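PDB 4AW7: GH86A beta-porphyranase from Bacteroides plebeius, which cleaves the sulfated red-algal polysaccharide porphyran by hydrolysing its beta-D-galactopyranose-(1->4)-alpha-L-galactopyranose-6-sulfate linkages, releasing mostly a disaccharide. Local coordinates for residues K189-W200 with Y222-L230. Residues are numbered along the deposited sequence; the frame is centred on the assembly and turned at random.
Sequences KVIGYAAAYPAW and YMDGFSVHL. With K (potassium ion), chain F; GLA (alpha-D-galactopyranose), chain B.
Two neighbouring parallel strands of the catalytic barrel, 189-195 and 225-230, illustrate how side chains can finish a pairing that backbone bonds alone leave uneven. At its start, Asp224 turns back on the partner strand: OD2 takes the N-H of Val190 at 2.8 Å on its anti lone pair, nearly straight at 168°, while Asp224 N returns a bond of 2.8 Å to Val190 O. CG of Asp224 lies beside its own backbone N (chi1 -62°), which brings the carboxylate within reach of Val190, and His179 binds the same OD2. With an alanine here, the Val190 N-H and His179 would probably be left without their shared acceptor. Beside it, Met223 CE packs against Val190 CG1 at 3.8 Å. Near the cis peptide before Tyr193 the register shifts: Ser227 OG accepts from Ala194 N at 2.9 Å and also bonds Glu142, while Ala195 N reaches Ser227 O. Tyr193 OH and Tyr197 O bind the potassium ion together with Tyr207 OH. Beyond, His229 N bonds Ala195 O at 2.8 Å, and Ala194 O lies over one face of the imidazole, offset toward its rim. Its ND1 bonds Glu146, the inferred proton donor, and stands 3.2 Å from GLA O1. Substrate-binding residues gathered at the C-terminal ends of parallel strands are usual in (beta/alpha)8 barrels, as in this glycoside hydrolase.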
loop_
_atom_site.group_PDB
_atom_site.type_symbol
_atom_site.label_atom_id
_atom_site.label_comp_id
_atom_site.label_asym_id
_atom_site.label_seq_id
_atom_site.Cartn_x
_atom_site.Cartn_y
_atom_site.Cartn_z
ATOM N N LYS A 189 -0.357 -2.872 17.590
ATOM C CA LYS A 189 -1.086 -3.603 16.563
ATOM C C LYS A 189 -0.169 -4.633 15.943
ATOM O O LYS A 189 0.962 -4.334 15.609
ATOM C CB LYS A 189 -1.569 -2.666 15.481
ATOM C CG LYS A 189 -2.476 -1.566 15.938
ATOM C CD LYS A 189 -3.756 -1.983 16.514
ATOM C CE LYS A 189 -4.369 -0.828 17.362
ATOM N NZ LYS A 189 -4.277 0.464 16.665
ATOM N N VAL A 190 -0.678 -5.860 15.816
ATOM C CA VAL A 190 0.084 -6.951 15.243
ATOM C C VAL A 190 -0.372 -7.180 13.804
ATOM O O VAL A 190 -1.554 -7.283 13.552
ATOM C CB VAL A 190 -0.013 -8.237 16.112
ATOM C CG1 VAL A 190 0.875 -9.305 15.522
ATOM C CG2 VAL A 190 0.367 -7.943 17.560
ATOM N N ILE A 191 0.579 -7.189 12.873
ATOM C CA ILE A 191 0.290 -7.294 11.449
ATOM C C ILE A 191 1.112 -8.416 10.842
ATOM O O ILE A 191 2.214 -8.711 11.330
ATOM C CB ILE A 191 0.511 -5.945 10.739
ATOM C CG1 ILE A 191 1.935 -5.442 10.944
ATOM C CG2 ILE A 191 -0.513 -4.914 11.200
ATOM C CD1 ILE A 191 2.353 -4.252 10.054
ATOM N N GLY A 192 0.612 -9.013 9.778
ATOM C CA GLY A 192 1.381 -10.032 9.072
ATOM C C GLY A 192 0.793 -10.328 7.730
ATOM O O GLY A 192 -0.333 -9.927 7.437
ATOM N N TYR A 193 1.509 -11.044 6.872
ATOM C CA TYR A 193 2.793 -11.727 7.120
ATOM C C TYR A 193 3.991 -11.109 6.420
ATOM O O TYR A 193 4.991 -11.763 6.249
ATOM C CB TYR A 193 2.670 -13.223 6.788
ATOM C CG TYR A 193 2.399 -13.538 5.326
ATOM C CD1 TYR A 193 3.427 -13.746 4.419
ATOM C CD2 TYR A 193 1.097 -13.665 4.852
ATOM C CE1 TYR A 193 3.166 -14.041 3.091
ATOM C CE2 TYR A 193 0.853 -13.954 3.540
ATOM C CZ TYR A 193 1.872 -14.124 2.660
ATOM O OH TYR A 193 1.614 -14.439 1.309
ATOM N N ALA A 194 3.894 -9.843 6.052
ATOM C CA ALA A 194 4.978 -9.140 5.386
ATOM C C ALA A 194 5.292 -9.821 4.069
ATOM O O ALA A 194 6.455 -10.103 3.742
ATOM C CB ALA A 194 6.246 -9.026 6.285
ATOM N N ALA A 195 4.244 -10.023 3.261
ATOM C CA ALA A 195 4.334 -10.883 2.068
ATOM C C ALA A 195 5.233 -10.267 0.994
ATOM O O ALA A 195 4.967 -9.168 0.477
ATOM C CB ALA A 195 2.954 -11.070 1.532
ATOM N N ALA A 196 6.243 -11.023 0.597
ATOM C CA ALA A 196 7.186 -10.580 -0.443
ATOM C C ALA A 196 6.730 -10.748 -1.818
ATOM O O ALA A 196 7.212 -10.072 -2.726
ATOM C CB ALA A 196 8.470 -11.412 -0.339
ATOM N N TYR A 197 5.857 -11.686 -2.038
ATOM C CA TYR A 197 5.599 -12.201 -3.447
ATOM C C TYR A 197 4.105 -12.458 -3.530
ATOM O O TYR A 197 3.656 -13.598 -3.387
ATOM C CB TYR A 197 6.425 -13.481 -3.793
ATOM C CG TYR A 197 6.102 -14.154 -5.121
ATOM C CD1 TYR A 197 6.397 -13.511 -6.331
ATOM C CD2 TYR A 197 5.572 -15.458 -5.177
ATOM C CE1 TYR A 197 6.163 -14.123 -7.549
ATOM C CE2 TYR A 197 5.317 -16.076 -6.421
ATOM C CZ TYR A 197 5.613 -15.410 -7.589
ATOM O OH TYR A 197 5.343 -15.990 -8.840
ATOM N N PRO A 198 3.275 -11.428 -3.731
ATOM C CA PRO A 198 1.817 -11.581 -3.569
ATOM C C PRO A 198 1.158 -12.107 -4.857
ATOM O O PRO A 198 0.214 -11.509 -5.405
ATOM C CB PRO A 198 1.392 -10.164 -3.220
ATOM C CG PRO A 198 2.336 -9.299 -3.961
ATOM C CD PRO A 198 3.672 -10.006 -3.818
ATOM N N ALA A 199 1.682 -13.226 -5.341
ATOM C CA ALA A 199 1.250 -13.864 -6.589
ATOM C C ALA A 199 0.070 -14.778 -6.332
ATOM O O ALA A 199 0.137 -16.008 -6.520
ATOM C CB ALA A 199 2.433 -14.588 -7.256
ATOM N N TRP A 200 -1.035 -14.211 -5.846
ATOM C CA TRP A 200 -2.204 -14.977 -5.445
ATOM C C TRP A 200 -2.615 -15.983 -6.508
ATOM O O TRP A 200 -3.035 -17.131 -6.194
ATOM C CB TRP A 200 -3.375 -14.069 -5.118
ATOM C CG TRP A 200 -3.136 -12.999 -4.071
ATOM C CD1 TRP A 200 -3.897 -11.863 -3.957
ATOM C CD2 TRP A 200 -2.192 -12.957 -2.963
ATOM N NE1 TRP A 200 -3.486 -11.125 -2.890
ATOM C CE2 TRP A 200 -2.450 -11.769 -2.251
ATOM C CE3 TRP A 200 -1.153 -13.780 -2.506
ATOM C CZ2 TRP A 200 -1.686 -11.378 -1.142
ATOM C CZ3 TRP A 200 -0.411 -13.384 -1.408
ATOM C CH2 TRP A 200 -0.672 -12.192 -0.750
ATOM N N TYR A 222 -6.012 -13.431 15.200
ATOM C CA TYR A 222 -5.093 -12.869 16.166
ATOM C C TYR A 222 -4.337 -11.652 15.632
ATOM O O TYR A 222 -3.554 -11.071 16.362
ATOM C CB TYR A 222 -4.078 -13.919 16.605
ATOM C CG TYR A 222 -4.737 -15.205 17.059
ATOM C CD1 TYR A 222 -5.366 -15.286 18.292
ATOM C CD2 TYR A 222 -4.771 -16.307 16.227
ATOM C CE1 TYR A 222 -5.987 -16.469 18.702
ATOM C CE2 TYR A 222 -5.385 -17.491 16.621
ATOM C CZ TYR A 222 -6.010 -17.564 17.854
ATOM O OH TYR A 222 -6.623 -18.737 18.269
ATOM N N MET A 223 -4.580 -11.297 14.370
ATOM C CA MET A 223 -3.950 -10.130 13.753
ATOM C C MET A 223 -4.868 -8.940 13.795
ATOM O O MET A 223 -6.077 -9.050 13.618
ATOM C CB MET A 223 -3.657 -10.409 12.271
ATOM C CG MET A 223 -2.626 -11.546 12.012
ATOM S SD MET A 223 -0.987 -11.231 12.689
ATOM C CE MET A 223 -1.005 -12.293 14.184
ATOM N N ASP A 224 -4.284 -7.754 13.969
ATOM C CA ASP A 224 -5.011 -6.507 13.764
ATOM C C ASP A 224 -5.119 -6.110 12.300
ATOM O O ASP A 224 -6.064 -5.425 11.889
ATOM C CB ASP A 224 -4.359 -5.416 14.575
ATOM C CG ASP A 224 -4.403 -5.717 16.051
ATOM O OD1 ASP A 224 -5.539 -5.736 16.572
ATOM O OD2 ASP A 224 -3.366 -5.958 16.665
ATOM N N GLY A 225 -4.158 -6.537 11.474
ATOM C CA GLY A 225 -4.187 -6.236 10.044
ATOM C C GLY A 225 -3.236 -7.079 9.252
ATOM O O GLY A 225 -2.507 -7.875 9.820
ATOM N N PHE A 226 -3.330 -6.907 7.943
ATOM C CA PHE A 226 -2.597 -7.762 6.997
ATOM C C PHE A 226 -1.633 -6.925 6.212
ATOM O O PHE A 226 -1.975 -5.848 5.727
ATOM C CB PHE A 226 -3.576 -8.513 6.093
ATOM C CG PHE A 226 -4.496 -9.407 6.895
ATOM C CD1 PHE A 226 -3.973 -10.479 7.606
ATOM C CD2 PHE A 226 -5.851 -9.175 6.959
ATOM C CE1 PHE A 226 -4.789 -11.279 8.391
ATOM C CE2 PHE A 226 -6.673 -9.976 7.756
ATOM C CZ PHE A 226 -6.134 -11.025 8.464
ATOM N N SER A 227 -0.416 -7.441 6.054
ATOM C CA SER A 227 0.665 -6.705 5.433
ATOM C C SER A 227 1.272 -7.426 4.243
ATOM O O SER A 227 1.465 -8.640 4.251
ATOM C CB SER A 227 1.738 -6.360 6.459
ATOM O OG SER A 227 2.408 -7.478 6.980
ATOM N N VAL A 228 1.588 -6.622 3.225
ATOM C CA VAL A 228 2.187 -7.056 1.996
ATOM C C VAL A 228 3.204 -6.016 1.537
ATOM O O VAL A 228 3.150 -4.855 1.922
ATOM C CB VAL A 228 1.164 -7.332 0.903
ATOM C CG1 VAL A 228 0.035 -8.312 1.340
ATOM C CG2 VAL A 228 0.643 -6.107 0.391
ATOM N N HIS A 229 4.118 -6.460 0.685
ATOM C CA HIS A 229 5.085 -5.613 0.007
ATOM C C HIS A 229 4.698 -5.494 -1.453
ATOM O O HIS A 229 4.309 -6.505 -2.076
ATOM C CB HIS A 229 6.473 -6.230 0.116
ATOM C CG HIS A 229 6.958 -6.330 1.526
ATOM N ND1 HIS A 229 8.072 -7.060 1.895
ATOM C CD2 HIS A 229 6.449 -5.796 2.661
ATOM C CE1 HIS A 229 8.229 -6.912 3.208
ATOM N NE2 HIS A 229 7.261 -6.162 3.688
ATOM N N LEU A 230 4.754 -4.276 -1.981
ATOM C CA LEU A 230 4.365 -4.001 -3.366
ATOM C C LEU A 230 5.520 -3.408 -4.142
ATOM O O LEU A 230 5.938 -2.274 -3.873
ATOM C CB LEU A 230 3.168 -3.039 -3.413
ATOM C CG LEU A 230 1.861 -3.562 -2.831
ATOM C CD1 LEU A 230 0.849 -2.417 -2.800
ATOM C CD2 LEU A 230 1.331 -4.794 -3.584
HETATM K K K F . 3.918 -14.041 -0.339
HETATM C C1 GLA B . 11.927 -7.193 0.337
HETATM C C2 GLA B . 12.899 -7.153 1.531
HETATM C C3 GLA B . 13.814 -5.943 1.454
HETATM C C4 GLA B . 14.392 -5.755 0.074
HETATM C C5 GLA B . 13.250 -5.710 -0.956
HETATM C C6 GLA B . 13.802 -5.209 -2.341
HETATM O O1 GLA B . 10.841 -6.371 0.406
HETATM O O2 GLA B . 12.144 -7.196 2.785
HETATM O O3 GLA B . 14.933 -6.086 2.287
HETATM O O4 GLA B . 15.304 -6.828 -0.229
HETATM O O5 GLA B . 12.611 -7.066 -0.896
HETATM O O6 GLA B . 13.657 -3.722 -2.389
#